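Local coordinates for protein putative thioesterase II (Thermobifida fusca, PDB 3BBJ) that probably hydrolyses thioesters, perhaps of acyl-CoA type, with two hotdog-fold acyl-CoA thioesterase domains in one chain, at residues 233-238 and 249-255; 153-159 and 173-177; 28-33 and 142-147. One frame throughout, in Å; residues are numbered along the deposited sequence.

Interaction 1: 233-238 and 249-255; sequences LAFRST and ENVDLWD
Strands 233-243 and 246-254 form an antiparallel beta hairpin in the C-terminal acyl-CoA thioesterase domain, and Ala234, Arg236 and Thr238 on the first pair with Trp254, Asp252 and Asn250 on the second. Each of these three is a hydrogen-bonded pair with two backbone bonds, such as Trp254 N to Ala234 O at 2.8 Å. On the same face, the Arg236 chain bends at chi3 (38°), which turns its guanidinium back over the partner strand. There Arg236 NH2 meets Asp252 OD2 at 2.8 Å in a salt bridge whose hydrogen bond is weak in angle, the two planes standing 43° apart. The indole of Trp254 offers its edge: CE3 lies 3.5 Å from Ala234 O, close to the ring plane, and CH2 is 3.8 Å from Arg236 NH2. Asn250 ND2 makes a weak bond to Thr238 OG1 but also binds Asp248. Phe235, Leu253, Ser237 and Val251 occupy the other face, where Leu253 CD2 packs on Phe235 CB at 3.6 Å; Leu253, and Leu233 at the strand end, touch Leu195 of helix 191-198. A largely apolar face turned to a helix, with charged and aromatic side chains on the other, is consistent with the curved antiparallel sheet of a hotdog domain.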
ATOM      1  N   LEU A 233       7.191  -3.900  19.921  1.00 50.30           N
ATOM      2  CA  LEU A 233       7.703  -3.787  18.557  1.00 48.07           C
ATOM      3  C   LEU A 233       8.509  -2.509  18.413  1.00 47.32           C
ATOM      4  O   LEU A 233       8.112  -1.465  18.934  1.00 48.87           O
ATOM      5  CB  LEU A 233       6.544  -3.816  17.564  1.00 45.21           C
ATOM      6  CG  LEU A 233       5.773  -5.141  17.641  1.00 49.66           C
ATOM      7  CD1 LEU A 233       4.413  -5.089  16.954  1.00 52.51           C
ATOM      8  CD2 LEU A 233       6.631  -6.255  17.079  1.00 46.33           C
ATOM      9  N   ALA A 234       9.658  -2.610  17.749  1.00 47.47           N
ATOM     10  CA  ALA A 234      10.433  -1.442  17.343  1.00 46.88           C
ATOM     11  C   ALA A 234       9.745  -0.859  16.099  1.00 46.41           C
ATOM     12  O   ALA A 234       9.344  -1.623  15.209  1.00 45.65           O
ATOM     13  CB  ALA A 234      11.870  -1.843  17.003  1.00 45.55           C
ATOM     14  N   PHE A 235       9.627   0.475  16.031  1.00 45.82           N
ATOM     15  CA  PHE A 235       8.958   1.134  14.921  1.00 45.38           C
ATOM     16  C   PHE A 235       9.801   2.240  14.332  1.00 46.93           C
ATOM     17  O   PHE A 235      10.692   2.766  14.976  1.00 45.31           O
ATOM     18  CB  PHE A 235       7.606   1.725  15.349  1.00 46.26           C
ATOM     19  CG  PHE A 235       7.713   2.953  16.268  1.00 47.82           C
ATOM     20  CD1 PHE A 235       7.875   4.235  15.741  1.00 48.23           C
ATOM     21  CD2 PHE A 235       7.614   2.823  17.644  1.00 49.91           C
ATOM     22  CE1 PHE A 235       7.982   5.347  16.580  1.00 47.10           C
ATOM     23  CE2 PHE A 235       7.705   3.934  18.479  1.00 49.29           C
ATOM     24  CZ  PHE A 235       7.897   5.189  17.945  1.00 44.39           C
ATOM     25  N   ARG A 236       9.505   2.572  13.077  1.00 49.27           N
ATOM     26  CA  ARG A 236      10.074   3.734  12.421  1.00 51.31           C
ATOM     27  C   ARG A 236       9.000   4.266  11.511  1.00 48.25           C
ATOM     28  O   ARG A 236       8.382   3.490  10.750  1.00 47.38           O
ATOM     29  CB  ARG A 236      11.314   3.396  11.602  1.00 51.29           C
ATOM     30  CG  ARG A 236      11.843   4.613  10.828  1.00 55.40           C
ATOM     31  CD  ARG A 236      12.819   4.288   9.700  1.00 58.18           C
ATOM     32  NE  ARG A 236      12.440   3.070   8.977  1.00 73.15           N
ATOM     33  CZ  ARG A 236      12.921   2.695   7.799  1.00 77.36           C
ATOM     34  NH1 ARG A 236      13.790   3.466   7.144  1.00 85.40           N
ATOM     35  NH2 ARG A 236      12.504   1.549   7.264  1.00 70.36           N
ATOM     36  N   SER A 237       8.789   5.581  11.594  1.00 46.27           N
ATOM     37  CA  SER A 237       7.767   6.278  10.798  1.00 45.76           C
ATOM     38  C   SER A 237       8.395   7.386   9.978  1.00 44.87           C
ATOM     39  O   SER A 237       9.132   8.181  10.505  1.00 47.10           O
ATOM     40  CB  SER A 237       6.693   6.871  11.689  1.00 45.06           C
ATOM     41  OG  SER A 237       5.714   7.468  10.866  1.00 49.92           O
ATOM     42  N   THR A 238       8.096   7.435   8.687  1.00 45.27           N
ATOM     43  CA  THR A 238       8.675   8.422   7.805  1.00 44.70           C
ATOM     44  C   THR A 238       7.640   8.933   6.819  1.00 44.77           C
ATOM     45  O   THR A 238       6.543   8.398   6.723  1.00 44.06           O
ATOM     46  CB  THR A 238       9.898   7.853   7.047  1.00 45.26           C
ATOM     47  OG1 THR A 238       9.477   6.878   6.099  1.00 47.79           O
ATOM     48  CG2 THR A 238      10.862   7.218   8.010  1.00 46.24           C
ATOM     49  N   GLU A 249       2.441   8.335   5.178  1.00 44.12           N
ATOM     50  CA  GLU A 249       3.032   7.892   6.454  1.00 43.94           C
ATOM     51  C   GLU A 249       3.454   6.441   6.299  1.00 44.28           C
ATOM     52  O   GLU A 249       2.636   5.552   6.134  1.00 46.06           O
ATOM     53  CB  GLU A 249       2.034   8.054   7.597  1.00 43.24           C
ATOM     54  CG  GLU A 249       2.510   7.618   8.977  1.00 44.98           C
ATOM     55  CD  GLU A 249       1.465   7.901  10.081  1.00 48.28           C
ATOM     56  OE1 GLU A 249       1.005   9.071  10.201  1.00 48.94           O
ATOM     57  OE2 GLU A 249       1.114   6.957  10.837  1.00 48.87           O
ATOM     58  N   ASN A 250       4.742   6.206   6.381  1.00 44.76           N
ATOM     59  CA  ASN A 250       5.307   4.888   6.155  1.00 45.26           C
ATOM     60  C   ASN A 250       5.787   4.327   7.481  1.00 45.47           C
ATOM     61  O   ASN A 250       6.716   4.870   8.055  1.00 43.99           O
ATOM     62  CB  ASN A 250       6.470   5.034   5.192  1.00 45.06           C
ATOM     63  CG  ASN A 250       6.110   5.905   4.016  1.00 49.29           C
ATOM     64  OD1 ASN A 250       5.143   5.626   3.338  1.00 56.92           O
ATOM     65  ND2 ASN A 250       6.859   6.993   3.794  1.00 52.24           N
ATOM     66  N   VAL A 251       5.165   3.239   7.953  1.00 45.28           N
ATOM     67  CA  VAL A 251       5.522   2.653   9.241  1.00 45.99           C
ATOM     68  C   VAL A 251       6.042   1.217   9.075  1.00 46.09           C
ATOM     69  O   VAL A 251       5.387   0.365   8.498  1.00 47.03           O
ATOM     70  CB  VAL A 251       4.295   2.682  10.223  1.00 46.31           C
ATOM     71  CG1 VAL A 251       4.597   1.921  11.517  1.00 46.98           C
ATOM     72  CG2 VAL A 251       3.856   4.118  10.516  1.00 42.87           C
ATOM     73  N   ASP A 252       7.243   0.963   9.564  1.00 47.30           N
ATOM     74  CA  ASP A 252       7.797  -0.385   9.569  1.00 46.90           C
ATOM     75  C   ASP A 252       7.910  -0.826  11.024  1.00 45.71           C
ATOM     76  O   ASP A 252       8.180  -0.005  11.912  1.00 44.25           O
ATOM     77  CB  ASP A 252       9.145  -0.428   8.851  1.00 48.56           C
ATOM     78  CG  ASP A 252       9.032  -0.017   7.385  1.00 50.00           C
ATOM     79  OD1 ASP A 252       8.183  -0.583   6.676  1.00 54.16           O
ATOM     80  OD2 ASP A 252       9.767   0.891   6.942  1.00 59.54           O
ATOM     81  N   LEU A 253       7.647  -2.109  11.262  1.00 45.77           N
ATOM     82  CA  LEU A 253       7.746  -2.681  12.588  1.00 46.21           C
ATOM     83  C   LEU A 253       8.680  -3.891  12.581  1.00 47.59           C
ATOM     84  O   LEU A 253       8.609  -4.744  11.684  1.00 48.19           O
ATOM     85  CB  LEU A 253       6.363  -3.113  13.086  1.00 47.23           C
ATOM     86  CG  LEU A 253       5.232  -2.086  13.166  1.00 44.77           C
ATOM     87  CD1 LEU A 253       3.883  -2.747  13.597  1.00 34.45           C
ATOM     88  CD2 LEU A 253       5.606  -0.970  14.114  1.00 37.53           C
ATOM     89  N   TRP A 254       9.554  -3.945  13.585  1.00 48.81           N
ATOM     90  CA  TRP A 254      10.465  -5.073  13.807  1.00 48.51           C
ATOM     91  C   TRP A 254      10.184  -5.663  15.177  1.00 50.29           C
ATOM     92  O   TRP A 254       9.666  -4.979  16.077  1.00 51.61           O
ATOM     93  CB  TRP A 254      11.924  -4.624  13.797  1.00 48.95           C
ATOM     94  CG  TRP A 254      12.429  -4.096  12.500  1.00 47.11           C
ATOM     95  CD1 TRP A 254      13.223  -4.746  11.601  1.00 46.07           C
ATOM     96  CD2 TRP A 254      12.196  -2.793  11.965  1.00 43.64           C
ATOM     97  NE1 TRP A 254      13.498  -3.925  10.527  1.00 44.16           N
ATOM     98  CE2 TRP A 254      12.876  -2.720  10.729  1.00 47.61           C
ATOM     99  CE3 TRP A 254      11.479  -1.683  12.406  1.00 47.50           C
ATOM    100  CZ2 TRP A 254      12.847  -1.574   9.927  1.00 50.22           C
ATOM    101  CZ3 TRP A 254      11.461  -0.543  11.617  1.00 49.60           C
ATOM    102  CH2 TRP A 254      12.135  -0.499  10.388  1.00 49.63           C
ATOM    103  N   ASP A 255      10.546  -6.928  15.349  1.00 51.92           N
ATOM    104  CA  ASP A 255      10.352  -7.596  16.632  1.00 52.76           C
ATOM    105  C   ASP A 255      11.596  -7.478  17.520  1.00 53.87           C
ATOM    106  O   ASP A 255      12.613  -6.898  17.115  1.00 52.31           O
ATOM    107  CB  ASP A 255       9.953  -9.073  16.426  1.00 52.83           C
ATOM    108  CG  ASP A 255      11.116  -9.969  15.953  1.00 53.39           C
ATOM    109  OD1 ASP A 255      12.230  -9.488  15.634  1.00 47.85           O
ATOM    110  OD2 ASP A 255      10.879 -11.192  15.901  1.00 53.21           O
TER
HETATM  111  O   HOH W   1       9.381   3.982   7.936  1.00 52.06           O

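Interaction 2: 153-159 and 173-177; sequences VDFSPDS and ELCGY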
ATOM      1  N   VAL A 153       4.047   3.993  24.181  1.00 49.86           N
ATOM      2  CA  VAL A 153       4.895   4.342  23.060  1.00 49.48           C
ATOM      3  C   VAL A 153       6.147   5.023  23.595  1.00 50.61           C
ATOM      4  O   VAL A 153       6.070   6.085  24.192  1.00 50.85           O
ATOM      5  CB  VAL A 153       4.158   5.291  22.121  1.00 51.03           C
ATOM      6  CG1 VAL A 153       5.026   5.648  20.929  1.00 47.10           C
ATOM      7  CG2 VAL A 153       2.836   4.662  21.676  1.00 51.57           C
ATOM      8  N   ASP A 154       7.291   4.389  23.390  1.00 52.10           N
ATOM      9  CA  ASP A 154       8.575   4.909  23.825  1.00 52.99           C
ATOM     10  C   ASP A 154       9.248   5.473  22.609  1.00 54.27           C
ATOM     11  O   ASP A 154       9.354   4.779  21.595  1.00 55.72           O
ATOM     12  CB  ASP A 154       9.439   3.770  24.355  1.00 54.09           C
ATOM     13  CG  ASP A 154       8.822   3.079  25.560  1.00 56.48           C
ATOM     14  OD1 ASP A 154       8.755   3.717  26.637  1.00 59.61           O
ATOM     15  OD2 ASP A 154       8.424   1.900  25.423  1.00 60.54           O
ATOM     16  N   PHE A 155       9.703   6.714  22.699  1.00 53.58           N
ATOM     17  CA  PHE A 155      10.357   7.383  21.584  1.00 55.17           C
ATOM     18  C   PHE A 155      11.857   7.481  21.817  1.00 55.37           C
ATOM     19  O   PHE A 155      12.293   7.666  22.943  1.00 54.75           O
ATOM     20  CB  PHE A 155       9.812   8.800  21.452  1.00 54.51           C
ATOM     21  CG  PHE A 155       8.325   8.872  21.299  1.00 54.99           C
ATOM     22  CD1 PHE A 155       7.733   8.682  20.057  1.00 58.67           C
ATOM     23  CD2 PHE A 155       7.514   9.165  22.386  1.00 54.73           C
ATOM     24  CE1 PHE A 155       6.354   8.773  19.897  1.00 56.58           C
ATOM     25  CE2 PHE A 155       6.135   9.253  22.240  1.00 56.33           C
ATOM     26  CZ  PHE A 155       5.553   9.062  20.992  1.00 55.92           C
ATOM     27  N   SER A 156      12.648   7.375  20.754  1.00 55.08           N
ATOM     28  CA  SER A 156      14.060   7.672  20.866  1.00 55.54           C
ATOM     29  C   SER A 156      14.161   9.125  21.355  1.00 56.53           C
ATOM     30  O   SER A 156      13.208   9.888  21.205  1.00 56.36           O
ATOM     31  CB  SER A 156      14.758   7.542  19.520  1.00 54.21           C
ATOM     32  OG  SER A 156      14.197   8.443  18.583  1.00 54.54           O
ATOM     33  N   PRO A 157      15.304   9.509  21.957  1.00 57.50           N
ATOM     34  CA  PRO A 157      15.503  10.902  22.352  1.00 57.88           C
ATOM     35  C   PRO A 157      15.288  11.913  21.217  1.00 57.48           C
ATOM     36  O   PRO A 157      14.648  12.946  21.409  1.00 56.20           O
ATOM     37  CB  PRO A 157      16.965  10.919  22.822  1.00 57.66           C
ATOM     38  CG  PRO A 157      17.212   9.558  23.299  1.00 57.45           C
ATOM     39  CD  PRO A 157      16.457   8.671  22.351  1.00 57.45           C
ATOM     40  N   ASP A 158      15.807  11.616  20.035  1.00 57.70           N
ATOM     41  CA  ASP A 158      15.609  12.517  18.909  1.00 58.83           C
ATOM     42  C   ASP A 158      14.141  12.622  18.509  1.00 58.05           C
ATOM     43  O   ASP A 158      13.682  13.689  18.087  1.00 57.88           O
ATOM     44  CB  ASP A 158      16.438  12.068  17.704  1.00 60.67           C
ATOM     45  CG  ASP A 158      17.908  12.361  17.868  1.00 63.68           C
ATOM     46  OD1 ASP A 158      18.254  13.136  18.784  1.00 63.07           O
ATOM     47  OD2 ASP A 158      18.710  11.823  17.074  1.00 67.96           O
ATOM     48  N   SER A 159      13.410  11.516  18.614  1.00 57.53           N
ATOM     49  CA  SER A 159      11.987  11.529  18.269  1.00 57.05           C
ATOM     50  C   SER A 159      11.187  12.348  19.280  1.00 56.47           C
ATOM     51  O   SER A 159      10.298  13.130  18.909  1.00 53.83           O
ATOM     52  CB  SER A 159      11.449  10.108  18.180  1.00 56.24           C
ATOM     53  OG  SER A 159      12.145   9.413  17.171  1.00 57.99           O
ATOM     54  N   GLU A 173      11.009  11.914  10.840  1.00 63.04           N
ATOM     55  CA  GLU A 173      11.285  10.543  11.203  1.00 61.50           C
ATOM     56  C   GLU A 173      11.009  10.299  12.688  1.00 57.69           C
ATOM     57  O   GLU A 173      11.463  11.051  13.544  1.00 57.52           O
ATOM     58  CB  GLU A 173      12.744  10.220  10.874  1.00 62.35           C
ATOM     59  CG  GLU A 173      13.191   8.796  11.263  1.00 72.08           C
ATOM     60  CD  GLU A 173      14.588   8.425  10.748  1.00 72.22           C
ATOM     61  OE1 GLU A 173      14.837   8.585   9.525  1.00 82.01           O
ATOM     62  OE2 GLU A 173      15.418   7.942  11.567  1.00 82.41           O
ATOM     63  N   LEU A 174      10.250   9.259  13.001  1.00 53.87           N
ATOM     64  CA  LEU A 174      10.051   8.881  14.394  1.00 52.95           C
ATOM     65  C   LEU A 174      10.454   7.434  14.550  1.00 52.12           C
ATOM     66  O   LEU A 174      10.315   6.649  13.624  1.00 52.58           O
ATOM     67  CB  LEU A 174       8.596   9.080  14.845  1.00 51.11           C
ATOM     68  CG  LEU A 174       8.081  10.521  14.851  1.00 49.57           C
ATOM     69  CD1 LEU A 174       6.551  10.569  14.887  1.00 48.55           C
ATOM     70  CD2 LEU A 174       8.676  11.296  16.016  1.00 47.96           C
ATOM     71  N   CYS A 175      10.993   7.093  15.709  1.00 52.05           N
ATOM     72  CA  CYS A 175      11.285   5.703  16.011  1.00 52.89           C
ATOM     73  C   CYS A 175      11.286   5.438  17.506  1.00 51.63           C
ATOM     74  O   CYS A 175      11.277   6.351  18.345  1.00 50.92           O
ATOM     75  CB  CYS A 175      12.602   5.261  15.388  1.00 54.77           C
ATOM     76  SG  CYS A 175      14.017   6.091  16.054  1.00 61.01           S
ATOM     77  N   GLY A 176      11.275   4.166  17.841  1.00 50.01           N
ATOM     78  CA  GLY A 176      11.184   3.776  19.214  1.00 48.25           C
ATOM     79  C   GLY A 176      10.490   2.443  19.303  1.00 47.52           C
ATOM     80  O   GLY A 176      10.623   1.611  18.413  1.00 47.87           O
ATOM     81  N   TYR A 177       9.759   2.248  20.397  1.00 47.04           N
ATOM     82  CA  TYR A 177       9.075   0.999  20.675  1.00 46.49           C
ATOM     83  C   TYR A 177       7.601   1.247  20.969  1.00 45.31           C
ATOM     84  O   TYR A 177       7.235   2.274  21.542  1.00 45.50           O
ATOM     85  CB  TYR A 177       9.774   0.292  21.845  1.00 47.92           C
ATOM     86  CG  TYR A 177      11.237   0.058  21.558  1.00 46.24           C
ATOM     87  CD1 TYR A 177      12.151   1.101  21.669  1.00 48.29           C
ATOM     88  CD2 TYR A 177      11.700  -1.185  21.125  1.00 46.60           C
ATOM     89  CE1 TYR A 177      13.480   0.928  21.378  1.00 48.00           C
ATOM     90  CE2 TYR A 177      13.044  -1.380  20.823  1.00 48.29           C
ATOM     91  CZ  TYR A 177      13.931  -0.317  20.958  1.00 54.76           C
ATOM     92  OH  TYR A 177      15.265  -0.482  20.672  1.00 51.56           O
TER
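Ser159 OG sits anti to its own carbonyl carbon (chi1 -61°), which brings it to Cys175 N, while Ser156 OG, lying between its backbone N and carbonyl carbon (chi1 60°), turns back to the start of helix 157-163. Cys175 N donates a hydrogen bond to Ser159 OG at 3.0 Å, and Ser159 OG in turn donates to Ser156 OG at 2.7 Å. The chain of bonds runs from a strand amide to the N-cap residue, Ser156, whose OG also accepts from Ser159 N, a capping bond of 3.2 Å. Cys175 SG lies 3.5 Å from Ser156 OG, and Leu174 CD2 packs against Ser159 CB. Within the C-terminal hotdog-family domain, the contact marks the point where strand 151-155 leaves its antiparallel neighbour 173-180 and the chain enters a helix. Before that exit, Asp154 and Tyr177 form a hydrogen-bonded pair, Asp154 N to Tyr177 O and Tyr177 N to Asp154 O, both 2.8 Å; beyond it, Ser156 N still reaches Cys175 O at 3.0 Å in a nearly straight bond of 170°. Between them Gly176 faces Phe155 so closely that a beta carbon would run into Asp154 O and Phe155 CA, and its backbone angles alone also favour glycine. The Asp154 and Tyr177 side chains cross at about a right angle; the Asp154 carboxylate is held from outside by Arg134, in a salt bridge, and Gln129. Tyr177 OH is hydrogen-bonded to Pro127 O.

Interaction 3: 28-33 and 142-147; sequences PGYLIG and LPDDGF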
ATOM      1  N   PRO A  28     -15.072   2.682  23.354  1.00 52.39           N
ATOM      2  CA  PRO A  28     -14.808   4.128  23.321  1.00 51.97           C
ATOM      3  C   PRO A  28     -13.434   4.532  23.879  1.00 51.21           C
ATOM      4  O   PRO A  28     -13.012   5.685  23.719  1.00 49.88           O
ATOM      5  CB  PRO A  28     -15.938   4.708  24.177  1.00 52.90           C
ATOM      6  CG  PRO A  28     -16.374   3.597  25.044  1.00 53.25           C
ATOM      7  CD  PRO A  28     -16.186   2.348  24.261  1.00 50.59           C
ATOM      8  N   GLY A  29     -12.774   3.599  24.564  1.00 50.77           N
ATOM      9  CA  GLY A  29     -11.402   3.794  25.025  1.00 50.65           C
ATOM     10  C   GLY A  29     -10.401   3.977  23.880  1.00 49.07           C
ATOM     11  O   GLY A  29      -9.276   4.427  24.104  1.00 47.55           O
ATOM     12  N   TYR A  30     -10.808   3.620  22.659  1.00 48.59           N
ATOM     13  CA  TYR A  30      -9.946   3.741  21.473  1.00 48.48           C
ATOM     14  C   TYR A  30     -10.309   4.957  20.632  1.00 48.81           C
ATOM     15  O   TYR A  30      -9.873   5.081  19.476  1.00 47.18           O
ATOM     16  CB  TYR A  30      -9.989   2.451  20.646  1.00 48.84           C
ATOM     17  CG  TYR A  30      -9.334   1.284  21.374  1.00 48.05           C
ATOM     18  CD1 TYR A  30     -10.060   0.514  22.275  1.00 51.23           C
ATOM     19  CD2 TYR A  30      -7.983   0.994  21.206  1.00 42.21           C
ATOM     20  CE1 TYR A  30      -9.470  -0.538  22.956  1.00 52.44           C
ATOM     21  CE2 TYR A  30      -7.380  -0.061  21.893  1.00 43.99           C
ATOM     22  CZ  TYR A  30      -8.136  -0.816  22.771  1.00 48.35           C
ATOM     23  OH  TYR A  30      -7.578  -1.857  23.466  1.00 46.28           O
ATOM     24  N   LEU A  31     -11.082   5.873  21.231  1.00 50.07           N
ATOM     25  CA  LEU A  31     -11.473   7.099  20.554  1.00 50.06           C
ATOM     26  C   LEU A  31     -10.281   8.018  20.576  1.00 50.04           C
ATOM     27  O   LEU A  31      -9.533   8.052  21.553  1.00 49.25           O
ATOM     28  CB  LEU A  31     -12.662   7.778  21.242  1.00 49.33           C
ATOM     29  CG  LEU A  31     -14.061   7.166  21.089  1.00 52.04           C
ATOM     30  CD1 LEU A  31     -15.011   7.849  22.070  1.00 52.03           C
ATOM     31  CD2 LEU A  31     -14.619   7.255  19.662  1.00 45.43           C
ATOM     32  N   ILE A  32     -10.102   8.733  19.477  1.00 50.39           N
ATOM     33  CA  ILE A  32      -9.074   9.747  19.371  1.00 52.36           C
ATOM     34  C   ILE A  32      -9.727  11.147  19.290  1.00 52.35           C
ATOM     35  O   ILE A  32      -9.218  12.041  18.645  1.00 54.22           O
ATOM     36  CB  ILE A  32      -8.185   9.494  18.113  1.00 52.18           C
ATOM     37  CG1 ILE A  32      -9.019   9.467  16.834  1.00 55.14           C
ATOM     38  CG2 ILE A  32      -7.438   8.216  18.232  1.00 48.25           C
ATOM     39  CD1 ILE A  32      -8.176   9.508  15.574  1.00 51.84           C
ATOM     40  N   GLY A  33     -10.836  11.337  19.976  1.00 53.06           N
ATOM     41  CA  GLY A  33     -11.684  12.499  19.768  1.00 52.51           C
ATOM     42  C   GLY A  33     -13.092  11.962  19.635  1.00 52.85           C
ATOM     43  O   GLY A  33     -13.540  11.215  20.510  1.00 52.46           O
ATOM     44  N   LEU A 142     -11.987  11.636  27.519  1.00 51.19           N
ATOM     45  CA  LEU A 142     -12.205  10.458  26.712  1.00 51.98           C
ATOM     46  C   LEU A 142     -12.286   9.271  27.670  1.00 53.37           C
ATOM     47  O   LEU A 142     -11.552   9.228  28.665  1.00 50.80           O
ATOM     48  CB  LEU A 142     -11.106  10.283  25.663  1.00 50.51           C
ATOM     49  CG  LEU A 142     -11.092  11.376  24.584  1.00 51.29           C
ATOM     50  CD1 LEU A 142      -9.851  11.220  23.654  1.00 44.58           C
ATOM     51  CD2 LEU A 142     -12.450  11.455  23.789  1.00 43.65           C
ATOM     52  N   PRO A 143     -13.171   8.301  27.367  1.00 55.76           N
ATOM     53  CA  PRO A 143     -13.388   7.136  28.233  1.00 55.94           C
ATOM     54  C   PRO A 143     -12.090   6.404  28.560  1.00 54.77           C
ATOM     55  O   PRO A 143     -11.353   6.001  27.661  1.00 52.52           O
ATOM     56  CB  PRO A 143     -14.337   6.257  27.400  1.00 55.54           C
ATOM     57  CG  PRO A 143     -15.065   7.240  26.561  1.00 58.17           C
ATOM     58  CD  PRO A 143     -13.994   8.210  26.146  1.00 55.64           C
ATOM     59  N   ASP A 144     -11.812   6.294  29.854  1.00 55.22           N
ATOM     60  CA  ASP A 144     -10.587   5.681  30.367  1.00 55.47           C
ATOM     61  C   ASP A 144      -9.347   6.326  29.724  1.00 53.79           C
ATOM     62  O   ASP A 144      -8.387   5.655  29.381  1.00 54.21           O
ATOM     63  CB  ASP A 144     -10.675   4.154  30.203  1.00 55.28           C
ATOM     64  CG  ASP A 144     -11.995   3.581  30.798  1.00 58.68           C
ATOM     65  OD1 ASP A 144     -12.511   4.150  31.787  1.00 58.48           O
ATOM     66  OD2 ASP A 144     -12.538   2.580  30.287  1.00 46.75           O
ATOM     67  N   ASP A 145      -9.413   7.652  29.593  1.00 54.01           N
ATOM     68  CA  ASP A 145      -8.355   8.516  29.021  1.00 55.72           C
ATOM     69  C   ASP A 145      -8.055   8.318  27.518  1.00 55.59           C
ATOM     70  O   ASP A 145      -6.990   8.714  27.033  1.00 55.53           O
ATOM     71  CB  ASP A 145      -7.069   8.476  29.874  1.00 55.92           C
ATOM     72  CG  ASP A 145      -7.304   8.957  31.315  1.00 61.09           C
ATOM     73  OD1 ASP A 145      -8.290   9.690  31.556  1.00 55.76           O
ATOM     74  OD2 ASP A 145      -6.513   8.595  32.216  1.00 64.43           O
ATOM     75  N   GLY A 146      -9.036   7.784  26.794  1.00 53.46           N
ATOM     76  CA  GLY A 146      -8.979   7.611  25.346  1.00 52.99           C
ATOM     77  C   GLY A 146      -7.767   6.906  24.743  1.00 51.94           C
ATOM     78  O   GLY A 146      -6.965   6.277  25.445  1.00 48.97           O
ATOM     79  N   PHE A 147      -7.629   7.042  23.425  1.00 50.77           N
ATOM     80  CA  PHE A 147      -6.649   6.256  22.684  1.00 48.59           C
ATOM     81  C   PHE A 147      -5.238   6.213  23.287  1.00 47.17           C
ATOM     82  O   PHE A 147      -4.644   5.137  23.389  1.00 45.48           O
ATOM     83  CB  PHE A 147      -6.536   6.691  21.210  1.00 49.70           C
ATOM     84  CG  PHE A 147      -5.609   5.831  20.447  1.00 46.21           C
ATOM     85  CD1 PHE A 147      -6.007   4.564  20.055  1.00 45.83           C
ATOM     86  CD2 PHE A 147      -4.300   6.213  20.234  1.00 50.45           C
ATOM     87  CE1 PHE A 147      -5.144   3.724  19.393  1.00 44.88           C
ATOM     88  CE2 PHE A 147      -3.416   5.358  19.578  1.00 52.27           C
ATOM     89  CZ  PHE A 147      -3.850   4.118  19.153  1.00 48.64           C
TER
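The Pro28 side chain crosses that of Pro143 at about a right angle, with CB of Pro28 3.6 Å from CG of Pro143. The contact is loop on loop, joining the segment between strand 21-26 and helix 38-51 of the N-terminal hotdog-family domain to the connection that leads to strand 151-155 of the C-terminal one. Leu142 extends both methyls over the next part of the first loop: CD1 comes within 3.8 Å of Leu31 O, and CD2 lies 3.5 Å from Gly33 O and 4.5 Å from Leu31 CB. With an alanine here, a gap would probably open beside Gly33 and the Leu31 side chain lose an apolar neighbour. Gly146 has positive phi, and a beta carbon on it would strike Leu142 CD1, so this turn packs closely around the leucine. At the far end, Phe147 has CG anti to its backbone N (chi1 -176°) and runs alongside Ile32, whose CG2 meets Phe147 CB at 3.5 Å. The side chains of Phe147 and Tyr30 both touch Leu197 of helix 191-198, and the Tyr30 ring stacks with that of Tyr40. Gly29 O is engaged by Arg150 of the same chain. One backbone hydrogen bond crosses between the loops, from Phe147 N to Leu31 O, at 2.9 Å and 149°.

Interactions 1 and 2 are continuous, their centres about 10 Å apart: strand 173-180 pairs with 233-243 on one side and 151-155 on the other, so the order across the sheet is 246-254, 233-243, 173-180, 151-155. Probable backbone hydrogen bonds from Ser237 N to Leu174 O and from Phe235 N to Gly176 O join them. Along the chain interaction 3 closes first, then interaction 2, and then interaction 1 opens. Interaction 3 lies apart, its centre about 23 Å from that of interaction 1 and 22 Å from that of interaction 2. Thus two contacts belong to the sheet of the C-terminal half, while the third ties a loop of the N-terminal domain to one of the C-terminal domain; helix 191-198 touches interactions 1 and 3.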